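Local coordinates for PUM-HD domain-containing protein (Caenorhabditis elegans, PDB 7CGF) that binds RNA through its Pumilio homology domain and probably recognises elements in the 3' untranslated regions of messenger RNAs, at residues Arg101-Asp104 against Ala105-Arg109; Ile136-Leu139 against Ser140-His144; Glu164-Ser167 against Pro168-Gln172; Lys211-Ile214 against Gly215-Lys219. The protein carries 2 engineered substitutions. All coordinates share one frame; numbering follows the deposited sequence. Where two conformers were deposited one is given.

In the fold
The four contacts come one after another along the chain, all within the Pumilio homology domain, an all-helical superhelical scaffold. Contact 1 lies on the C-terminal part of helix 99-106 and runs beyond it, contact 2 likewise on helix 132-142, and contact 4 on helix 207-219; contact 3 is the connection from helix 155-165 to helix 172-178. Centres of contacts 1, 2 and 3 follow at steps of about 12 Å and touch in sequence, whereas the centre of contact 4 lies about 19 Å from that of contact 3, without touching it. Contact 3 comes within about 5 Å of the RNA, nearest atom to nearest atom; by the same measure the others stay about 12 to 13 Å away.

Contact 1 of 4, residues Arg101-Asp104 against Ala105-Arg109; sequences RLVD and AIIDR
In Ile107, CG1 stands anti to the backbone N (chi1 -169°), which places the CG2 methyl between the backbone N and the carbonyl carbon and 3.6 Å from Asp104 O. The same rotamer lets the longer branch reach back along the chain, where Ile107 CD1 meets Val103 CG1 at 4.3 Å. Ile106 is turned differently: with chi1 at 65° its CG1 occupies the crowded position, and CG1 packs 3.5 Å from both Leu102 O and Val103 O. These branched aliphatic chains suit a stretch whose apolar side lies against other helices.

Backbone bonds to the third and to the fourth residue are mixed here, and most are weak. Ile106 N gives its hydrogen to Val103 O at 3.1 Å, the sounder of them. Ala105 N makes weak bonds to Arg101 O and Leu102 O, and Ile106 N another weak one to Leu102 O. A water bridges the next step, donating to Asp104 O at 2.8 Å and accepting from Asp108 N at 3.0 Å. The chain then turns into the next helix, with Arg109 N bonded to Ile106 O and Arg109 itself at the N-cap.

Acidic and basic ends lie outward, as befits exposed positions. Asp104 forms a salt bridge with Lys137, though its modelled length is too short to be trusted, and Arg101 pairs with Asp68. The small Ala105 meets helices 67-72 and 74-78, and the bulkier Ile106 meets 74-78, while Val103 and Ile107 lean on helix 132-142.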
loop_
_atom_site.group_PDB
_atom_site.type_symbol
_atom_site.label_atom_id
_atom_site.label_comp_id
_atom_site.label_asym_id
_atom_site.label_seq_id
_atom_site.Cartn_x
_atom_site.Cartn_y
_atom_site.Cartn_z
ATOM N N ARG A 101 -24.156 -11.461 -12.449
ATOM C CA ARG A 101 -24.246 -12.913 -12.365
ATOM C C ARG A 101 -22.966 -13.514 -11.806
ATOM O O ARG A 101 -23.012 -14.497 -11.057
ATOM C CB ARG A 101 -24.549 -13.520 -13.736
ATOM C CG ARG A 101 -25.981 -13.326 -14.203
ATOM C CD ARG A 101 -26.159 -13.911 -15.607
ATOM N NE ARG A 101 -25.855 -15.341 -15.640
ATOM C CZ ARG A 101 -25.715 -16.049 -16.759
ATOM N NH1 ARG A 101 -25.432 -17.348 -16.697
ATOM N NH2 ARG A 101 -25.842 -15.451 -17.939
ATOM N N LEU A 102 -21.815 -12.929 -12.148
ATOM C CA LEU A 102 -20.552 -13.484 -11.670
ATOM C C LEU A 102 -20.349 -13.191 -10.184
ATOM O O LEU A 102 -19.866 -14.051 -9.441
ATOM C CB LEU A 102 -19.391 -12.943 -12.515
ATOM C CG LEU A 102 -18.030 -13.591 -12.263
ATOM C CD1 LEU A 102 -18.128 -15.096 -12.383
ATOM C CD2 LEU A 102 -16.977 -13.021 -13.198
ATOM N N VAL A 103 -20.715 -11.987 -9.728
ATOM C CA VAL A 103 -20.704 -11.720 -8.289
ATOM C C VAL A 103 -21.623 -12.697 -7.559
ATOM O O VAL A 103 -21.253 -13.253 -6.519
ATOM C CB VAL A 103 -21.086 -10.257 -7.999
ATOM C CG1 VAL A 103 -21.282 -10.063 -6.483
ATOM C CG2 VAL A 103 -20.022 -9.308 -8.505
ATOM N N ASP A 104 -22.821 -12.958 -8.111
ATOM C CA ASP A 104 -23.724 -13.922 -7.473
ATOM C C ASP A 104 -23.075 -15.291 -7.335
ATOM O O ASP A 104 -23.356 -16.022 -6.373
ATOM C CB ASP A 104 -25.020 -14.077 -8.278
ATOM C CG ASP A 104 -26.019 -12.960 -8.041
ATOM O OD1 ASP A 104 -26.008 -12.325 -6.966
ATOM O OD2 ASP A 104 -26.850 -12.735 -8.950
ATOM N N ALA A 105 -22.242 -15.674 -8.305
ATOM C CA ALA A 105 -21.635 -16.994 -8.315
ATOM C C ALA A 105 -20.550 -17.150 -7.267
ATOM O O ALA A 105 -20.250 -18.281 -6.867
ATOM C CB ALA A 105 -21.041 -17.291 -9.692
ATOM N N ILE A 106 -19.942 -16.056 -6.823
ATOM C CA ILE A 106 -18.837 -16.140 -5.869
ATOM C C ILE A 106 -19.174 -15.553 -4.520
ATOM O O ILE A 106 -18.359 -15.690 -3.597
ATOM C CB ILE A 106 -17.562 -15.458 -6.407
ATOM C CG1 ILE A 106 -17.804 -13.952 -6.569
ATOM C CG2 ILE A 106 -17.091 -16.139 -7.700
ATOM C CD1 ILE A 106 -16.550 -13.129 -6.910
ATOM N N ILE A 107 -20.334 -14.910 -4.365
ATOM C CA ILE A 107 -20.527 -14.042 -3.205
ATOM C C ILE A 107 -20.510 -14.849 -1.913
ATOM O O ILE A 107 -19.959 -14.403 -0.896
ATOM C CB ILE A 107 -21.817 -13.212 -3.355
ATOM C CG1 ILE A 107 -21.873 -12.123 -2.276
ATOM C CG2 ILE A 107 -23.071 -14.081 -3.304
ATOM C CD1 ILE A 107 -20.712 -11.138 -2.333
ATOM N N ASP A 108 -21.084 -16.058 -1.928
ATOM C CA ASP A 108 -21.251 -16.794 -0.677
ATOM C C ASP A 108 -19.924 -17.218 -0.061
ATOM O O ASP A 108 -19.861 -17.414 1.158
ATOM C CB ASP A 108 -22.135 -18.026 -0.890
ATOM C CG ASP A 108 -23.581 -17.673 -1.217
ATOM O OD1 ASP A 108 -24.010 -16.531 -0.951
ATOM O OD2 ASP A 108 -24.295 -18.557 -1.740
ATOM N N ARG A 109 -18.862 -17.348 -0.858
ATOM C CA ARG A 109 -17.559 -17.751 -0.345
ATOM C C ARG A 109 -16.522 -16.637 -0.394
ATOM O O ARG A 109 -15.328 -16.914 -0.219
ATOM C CB ARG A 109 -17.045 -18.972 -1.109
ATOM C CG ARG A 109 -17.900 -20.205 -0.876
ATOM C CD ARG A 109 -17.168 -21.486 -1.206
ATOM N NE ARG A 109 -18.000 -22.637 -0.872
ATOM C CZ ARG A 109 -17.685 -23.907 -1.113
ATOM N NH1 ARG A 109 -16.533 -24.221 -1.699
ATOM N NH2 ARG A 109 -18.529 -24.869 -0.758
HETATM O O HOH W 1 -22.285 -17.575 -4.241
#

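Contact 2 of 4, residues Ile136-Leu139 against Ser140-His144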
loop_
_atom_site.group_PDB
_atom_site.type_symbol
_atom_site.label_atom_id
_atom_site.label_comp_id
_atom_site.label_asym_id
_atom_site.label_seq_id
_atom_site.Cartn_x
_atom_site.Cartn_y
_atom_site.Cartn_z
ATOM N N ILE A 136 -20.400 -2.840 -2.996
ATOM C CA ILE A 136 -20.973 -2.893 -1.654
ATOM C C ILE A 136 -21.383 -4.315 -1.300
ATOM O O ILE A 136 -21.234 -4.758 -0.152
ATOM C CB ILE A 136 -22.163 -1.918 -1.557
ATOM C CG1 ILE A 136 -21.687 -0.476 -1.684
ATOM C CG2 ILE A 136 -22.910 -2.114 -0.256
ATOM C CD1 ILE A 136 -22.827 0.522 -1.840
ATOM N N LYS A 137 -21.902 -5.060 -2.281
ATOM C CA LYS A 137 -22.291 -6.443 -2.041
ATOM C C LYS A 137 -21.087 -7.291 -1.643
ATOM O O LYS A 137 -21.160 -8.086 -0.698
ATOM C CB LYS A 137 -22.980 -6.999 -3.294
ATOM C CG LYS A 137 -23.618 -8.357 -3.102
ATOM C CD LYS A 137 -24.467 -8.775 -4.306
ATOM C CE LYS A 137 -24.887 -10.230 -4.158
ATOM N NZ LYS A 137 -25.683 -10.734 -5.308
ATOM N N ILE A 138 -19.961 -7.117 -2.337
ATOM C CA ILE A 138 -18.739 -7.837 -1.970
ATOM C C ILE A 138 -18.279 -7.437 -0.572
ATOM O O ILE A 138 -17.924 -8.293 0.251
ATOM C CB ILE A 138 -17.641 -7.599 -3.022
ATOM C CG1 ILE A 138 -18.030 -8.297 -4.325
ATOM C CG2 ILE A 138 -16.285 -8.098 -2.516
ATOM C CD1 ILE A 138 -16.985 -8.144 -5.413
ATOM N N LEU A 139 -18.264 -6.134 -0.283
ATOM C CA LEU A 139 -17.796 -5.677 1.023
ATOM C C LEU A 139 -18.681 -6.192 2.147
ATOM O O LEU A 139 -18.195 -6.436 3.258
ATOM C CB LEU A 139 -17.743 -4.150 1.067
ATOM C CG LEU A 139 -16.667 -3.499 0.206
ATOM C CD1 LEU A 139 -16.631 -1.991 0.420
ATOM C CD2 LEU A 139 -15.331 -4.134 0.517
ATOM N N SER A 140 -19.977 -6.373 1.877
ATOM C CA SER A 140 -20.888 -6.879 2.900
ATOM C C SER A 140 -20.468 -8.262 3.394
ATOM O O SER A 140 -20.765 -8.633 4.536
ATOM C CB SER A 140 -22.320 -6.899 2.360
ATOM O OG SER A 140 -22.547 -8.066 1.577
ATOM N N GLN A 141 -19.761 -9.025 2.559
ATOM C CA GLN A 141 -19.194 -10.302 2.977
ATOM C C GLN A 141 -17.844 -10.123 3.660
ATOM O O GLN A 141 -17.551 -10.803 4.651
ATOM C CB GLN A 141 -19.057 -11.223 1.765
ATOM C CG GLN A 141 -20.377 -11.824 1.334
ATOM C CD GLN A 141 -20.783 -12.970 2.243
ATOM O OE1 GLN A 141 -21.093 -12.771 3.411
ATOM N NE2 GLN A 141 -20.757 -14.191 1.708
ATOM N N ILE A 142 -17.007 -9.221 3.139
ATOM C CA ILE A 142 -15.735 -8.896 3.783
ATOM C C ILE A 142 -15.964 -8.460 5.225
ATOM O O ILE A 142 -15.114 -8.699 6.097
ATOM C CB ILE A 142 -14.992 -7.822 2.952
ATOM C CG1 ILE A 142 -14.581 -8.400 1.589
ATOM C CG2 ILE A 142 -13.769 -7.294 3.680
ATOM C CD1 ILE A 142 -13.586 -9.525 1.671
ATOM N N ARG A 143 -17.127 -7.855 5.497
ATOM C CA ARG A 143 -17.499 -7.414 6.842
ATOM C C ARG A 143 -17.308 -8.522 7.871
ATOM O O ARG A 143 -16.884 -8.268 9.009
ATOM C CB ARG A 143 -18.962 -6.964 6.833
ATOM C CG ARG A 143 -19.213 -5.533 7.219
ATOM C CD ARG A 143 -20.700 -5.211 7.106
ATOM N NE ARG A 143 -20.900 -3.972 6.357
ATOM C CZ ARG A 143 -20.923 -2.768 6.917
ATOM N NH1 ARG A 143 -21.093 -1.684 6.164
ATOM N NH2 ARG A 143 -20.779 -2.656 8.232
ATOM N N HIS A 144 -17.613 -9.760 7.485
ATOM C CA HIS A 144 -17.616 -10.876 8.423
ATOM C C HIS A 144 -16.224 -11.307 8.850
ATOM O O HIS A 144 -16.101 -12.014 9.860
ATOM C CB HIS A 144 -18.352 -12.069 7.811
ATOM C CG HIS A 144 -19.756 -11.759 7.427
ATOM N ND1 HIS A 144 -20.277 -12.054 6.186
ATOM C CD2 HIS A 144 -20.747 -11.149 8.118
ATOM C CE1 HIS A 144 -21.534 -11.654 6.134
ATOM N NE2 HIS A 144 -21.840 -11.093 7.290
HETATM O O HOH W 2 -21.204 -3.540 3.009
#
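Ser140 N donates to Ile136 O at 2.9 Å, one of the backbone bonds that join Ile136-Leu139 to Ser140-His144 along helix 132-142. Arg143 N does the same to Leu139 O, also at 2.9 Å. Ile138 O is gripped twice, shared by a donor three residues on and one four residues on: Ile142 N arrives in the carbonyl plane, with an N-H...O angle of 164°, whereas Gln141 N comes from above that plane.

Among side-chain polar bonds between the two segments, the one from Ser140 OG to Lys137 O stands out at 2.7 Å. A chi1 of 82° sets the hydroxyl between the backbone N and the carbonyl carbon, folding it back over the preceding turn, where its own proton meets the carbonyl. Serine suits this partly exposed site, since its short arm lets OG return its hydrogen to a carbonyl of its own helix. Gln141 bends at chi2, and its NE2 reaches Ile107 O in the preceding connection. A water makes only weak bonds, to Ile136 O and Arg143 NE.

Apolar contacts line the buried side. Leu139 CD2 approaches Ile142 CB at 4.4 Å, and Ile138 CG2 nears Ile142 CG1 at 4.5 Å. Leucine and isoleucine suit this side because they meet apolar neighbours: on helix 155-165 Leu139 touches Ala162 and Ile142 touches Val158, while Ile138 lies against Ile130. Such a helix, amphipathic and stacked between its neighbours, is the building element of the Pumilio-repeat superhelix.

Contact 3 of 4, residues Glu164-Ser167 against Pro168-Gln172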
loop_
_atom_site.group_PDB
_atom_site.type_symbol
_atom_site.label_atom_id
_atom_site.label_comp_id
_atom_site.label_asym_id
_atom_site.label_seq_id
_atom_site.Cartn_x
_atom_site.Cartn_y
_atom_site.Cartn_z
ATOM N N GLU A 164 -9.300 1.978 -1.907
ATOM C CA GLU A 164 -8.921 2.761 -3.077
ATOM C C GLU A 164 -10.116 3.071 -3.980
ATOM O O GLU A 164 -10.186 4.162 -4.559
ATOM C CB GLU A 164 -7.853 2.006 -3.867
ATOM C CG GLU A 164 -6.496 1.979 -3.189
ATOM C CD GLU A 164 -5.576 0.918 -3.785
ATOM O OE1 GLU A 164 -5.992 0.228 -4.754
ATOM O OE2 GLU A 164 -4.447 0.772 -3.270
ATOM N N LYS A 165 -11.057 2.131 -4.121
ATOM C CA LYS A 165 -12.022 2.157 -5.222
ATOM C C LYS A 165 -13.463 2.381 -4.793
ATOM O O LYS A 165 -14.332 2.526 -5.661
ATOM C CB LYS A 165 -11.959 0.839 -6.017
ATOM C CG LYS A 165 -10.628 0.553 -6.634
ATOM C CD LYS A 165 -10.258 1.566 -7.694
ATOM C CE LYS A 165 -11.268 1.567 -8.836
ATOM N NZ LYS A 165 -10.678 2.169 -10.071
ATOM N N VAL A 166 -13.757 2.396 -3.501
ATOM C CA VAL A 166 -15.127 2.521 -3.020
ATOM C C VAL A 166 -15.261 3.833 -2.256
ATOM O O VAL A 166 -14.350 4.238 -1.524
ATOM C CB VAL A 166 -15.518 1.324 -2.136
ATOM C CG1 VAL A 166 -16.965 1.419 -1.710
ATOM C CG2 VAL A 166 -15.265 0.012 -2.886
ATOM N N SER A 167 -16.396 4.506 -2.437
ATOM C CA SER A 167 -16.591 5.785 -1.770
ATOM C C SER A 167 -16.403 5.643 -0.263
ATOM O O SER A 167 -16.849 4.654 0.329
ATOM C CB SER A 167 -17.981 6.342 -2.063
ATOM O OG SER A 167 -18.143 6.496 -3.458
ATOM N N PRO A 168 -15.786 6.632 0.384
ATOM C CA PRO A 168 -15.451 6.523 1.821
ATOM C C PRO A 168 -16.590 6.094 2.732
ATOM O O PRO A 168 -16.362 5.311 3.666
ATOM C CB PRO A 168 -14.986 7.945 2.160
ATOM C CG PRO A 168 -14.426 8.455 0.880
ATOM C CD PRO A 168 -15.229 7.850 -0.227
ATOM N N GLN A 169 -17.814 6.572 2.500
ATOM C CA GLN A 169 -18.895 6.211 3.408
ATOM C C GLN A 169 -19.111 4.706 3.465
ATOM O O GLN A 169 -19.591 4.197 4.483
ATOM C CB GLN A 169 -20.195 6.914 3.005
ATOM C CG GLN A 169 -20.772 6.447 1.684
ATOM C CD GLN A 169 -22.113 7.088 1.374
ATOM O OE1 GLN A 169 -22.217 7.924 0.479
ATOM N NE2 GLN A 169 -23.146 6.692 2.107
ATOM N N TYR A 170 -18.743 3.975 2.414
ATOM C CA TYR A 170 -18.974 2.539 2.370
ATOM C C TYR A 170 -17.794 1.722 2.893
ATOM O O TYR A 170 -17.878 0.491 2.903
ATOM C CB TYR A 170 -19.331 2.101 0.939
ATOM C CG TYR A 170 -20.547 2.828 0.405
ATOM C CD1 TYR A 170 -21.795 2.646 0.988
ATOM C CD2 TYR A 170 -20.442 3.712 -0.667
ATOM C CE1 TYR A 170 -22.915 3.318 0.514
ATOM C CE2 TYR A 170 -21.557 4.392 -1.147
ATOM C CZ TYR A 170 -22.785 4.187 -0.552
ATOM O OH TYR A 170 -23.891 4.858 -1.023
ATOM N N VAL A 171 -16.710 2.362 3.334
ATOM C CA VAL A 171 -15.652 1.654 4.050
ATOM C C VAL A 171 -15.585 2.081 5.504
ATOM O O VAL A 171 -14.591 1.809 6.181
ATOM C CB VAL A 171 -14.281 1.816 3.371
ATOM C CG1 VAL A 171 -14.317 1.206 1.969
ATOM C CG2 VAL A 171 -13.857 3.286 3.320
ATOM N N GLN A 172 -16.614 2.780 5.998
ATOM C CA GLN A 172 -16.653 3.109 7.420
ATOM C C GLN A 172 -16.467 1.869 8.293
ATOM O O GLN A 172 -15.814 1.949 9.339
ATOM C CB GLN A 172 -17.974 3.809 7.760
ATOM C CG GLN A 172 -18.022 4.324 9.191
ATOM C CD GLN A 172 -16.987 5.381 9.465
ATOM O OE1 GLN A 172 -16.817 6.331 8.697
ATOM N NE2 GLN A 172 -16.279 5.229 10.576
#
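The Tyr170 ring lies beside Ser167, and one of its faces has Gln169 CG over its centre, 3.5 Å above the plane. Val166 CG1 and Ser167 O approach the ring obliquely. With Tyr170 CG anti to the carbonyl carbon (chi1 -57°), the ring is set beside its own backbone N, so that CD2 comes 3.9 Å from Ser167 CB. Val166 and Tyr170 cross at about a right angle, CG1 of the valine touching CB of the tyrosine at 3.6 Å.

One backbone bond closes the bend: Tyr170 N donates to Ser167 O at 2.9 Å, fairly straight at 154°. Pro168 suits the start of this 3-10 turn, since its ring fixes phi near the value needed and its missing N-H costs nothing there. Its carbonyl takes Val171 N at 3.0 Å and also receives Gln209 NE2. Val166 and Val171, both buried, meet at 4.3 Å between Val166 CB and Val171 CG1, and Val166 rests on Leu139 of helix 132-142.

The chemistry thus implies a connection held by two i to i+3 backbone bonds of a 3-10 turn and a valine-tyrosine apolar patch, with Ser167 OG tied to Glu132 and Pro168 O to Gln209.

Contact 4 of 4, residues Lys211-Ile214 against Gly215-Lys219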
loop_
_atom_site.group_PDB
_atom_site.type_symbol
_atom_site.label_atom_id
_atom_site.label_comp_id
_atom_site.label_asym_id
_atom_site.label_seq_id
_atom_site.Cartn_x
_atom_site.Cartn_y
_atom_site.Cartn_z
ATOM N N LYS A 211 -9.499 11.454 11.323
ATOM C CA LYS A 211 -9.165 12.122 12.582
ATOM C C LYS A 211 -9.023 11.157 13.759
ATOM O O LYS A 211 -7.977 11.183 14.427
ATOM C CB LYS A 211 -10.206 13.213 12.883
ATOM C CG LYS A 211 -9.809 14.068 14.077
ATOM C CD LYS A 211 -10.804 15.202 14.352
ATOM C CE LYS A 211 -10.258 16.122 15.446
ATOM N NZ LYS A 211 -11.163 17.272 15.765
ATOM N N PRO A 212 -9.982 10.271 14.049
ATOM C CA PRO A 212 -9.765 9.335 15.163
ATOM C C PRO A 212 -8.670 8.311 14.894
ATOM O O PRO A 212 -8.048 7.830 15.845
ATOM C CB PRO A 212 -11.133 8.668 15.337
ATOM C CG PRO A 212 -11.815 8.839 14.014
ATOM C CD PRO A 212 -11.325 10.130 13.455
ATOM N N VAL A 213 -8.448 7.930 13.637
ATOM C CA VAL A 213 -7.347 7.017 13.324
ATOM C C VAL A 213 -6.018 7.675 13.669
ATOM O O VAL A 213 -5.161 7.096 14.353
ATOM C CB VAL A 213 -7.408 6.603 11.840
ATOM C CG1 VAL A 213 -6.139 5.845 11.426
ATOM C CG2 VAL A 213 -8.646 5.753 11.574
ATOM N N ILE A 214 -5.839 8.911 13.210
ATOM C CA ILE A 214 -4.628 9.657 13.528
ATOM C C ILE A 214 -4.510 9.857 15.031
ATOM O O ILE A 214 -3.411 9.809 15.597
ATOM C CB ILE A 214 -4.627 10.982 12.749
ATOM C CG1 ILE A 214 -4.439 10.667 11.256
ATOM C CG2 ILE A 214 -3.519 11.940 13.259
ATOM C CD1 ILE A 214 -4.767 11.830 10.308
ATOM N N GLY A 215 -5.640 10.066 15.711
ATOM C CA GLY A 215 -5.585 10.255 17.154
ATOM C C GLY A 215 -5.033 9.047 17.887
ATOM O O GLY A 215 -4.283 9.185 18.857
ATOM N N GLN A 216 -5.372 7.841 17.410
ATOM C CA GLN A 216 -4.811 6.627 17.997
ATOM C C GLN A 216 -3.314 6.538 17.743
ATOM O O GLN A 216 -2.548 6.160 18.635
ATOM C CB GLN A 216 -5.490 5.372 17.424
ATOM C CG GLN A 216 -6.746 4.852 18.128
ATOM C CD GLN A 216 -6.794 5.148 19.616
ATOM O OE1 GLN A 216 -7.276 6.195 19.998
ATOM N NE2 GLN A 216 -6.314 4.228 20.456
ATOM N N ILE A 217 -2.881 6.861 16.523
ATOM C CA ILE A 217 -1.448 6.838 16.216
ATOM C C ILE A 217 -0.685 7.769 17.153
ATOM O O ILE A 217 0.383 7.415 17.666
ATOM C CB ILE A 217 -1.218 7.191 14.735
ATOM C CG1 ILE A 217 -1.830 6.112 13.829
ATOM C CG2 ILE A 217 0.282 7.344 14.455
ATOM C CD1 ILE A 217 -2.043 6.538 12.390
ATOM N N HIS A 218 -1.222 8.970 17.398
ATOM C CA HIS A 218 -0.551 9.923 18.283
ATOM C C HIS A 218 -0.341 9.348 19.683
ATOM O O HIS A 218 0.677 9.628 20.327
ATOM C CB HIS A 218 -1.354 11.228 18.365
ATOM C CG HIS A 218 -1.067 12.204 17.261
ATOM N ND1 HIS A 218 -2.071 12.818 16.540
ATOM C CD2 HIS A 218 0.100 12.703 16.779
ATOM C CE1 HIS A 218 -1.537 13.637 15.651
ATOM N NE2 HIS A 218 -0.222 13.586 15.775
ATOM N N LYS A 219 -1.295 8.548 20.183
ATOM C CA LYS A 219 -1.193 8.056 21.555
ATOM C C LYS A 219 0.028 7.176 21.766
ATOM O O LYS A 219 0.590 7.157 22.869
ATOM C CB LYS A 219 -2.467 7.297 21.940
ATOM C CG LYS A 219 -3.715 8.208 21.988
ATOM C CD LYS A 219 -4.984 7.389 22.255
ATOM C CE LYS A 219 -6.241 8.270 22.175
ATOM N NZ LYS A 219 -7.519 7.501 22.387
HETATM O O HOH W 3 -8.830 7.827 18.518
#
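Pro212 O is held by two donors: Gln216 N at 3.1 Å and a water at 2.8 Å. That water also donates to Gln216 OE1 at 2.7 Å, linking the glutamine's side chain to the carbonyl its own backbone binds. Lys219 NZ adds a second grip on OE1, also at 2.7 Å, in the amide plane and on a lone pair. The bend in Gln216 at chi2 (-29°) brings the amide round to this place, and its other end, NE2, binds Ser182 O.

Gly215, Ile217 and His218 make ordinary i to i+4 bonds. Gly215 N bonds to Lys211 O, Ile217 N reaches Val213 O, and His218 N meets Ile214 O at 3.0 Å. Pro212 brings no N-H to the turn before it, so the helix kinks there, while its carbonyl remains a normal acceptor.

On the buried side Val213 CG1 faces Ile217 CD1 at 4.3 Å, and both rest on Ile185. Ile214 and His218 point the same way side by side; in the conformer described here, Ile214 CG2 touches His218 CE1 at 3.5 Å. Beyond them lies helix 243-255, which both residues meet at Asp245.

The contact therefore divides by chemistry: aliphatic chains and His218 face the neighbouring helices, while a water and a lysine meet the glutamine oxygen, where the positive ammonium would probably polarise the amide.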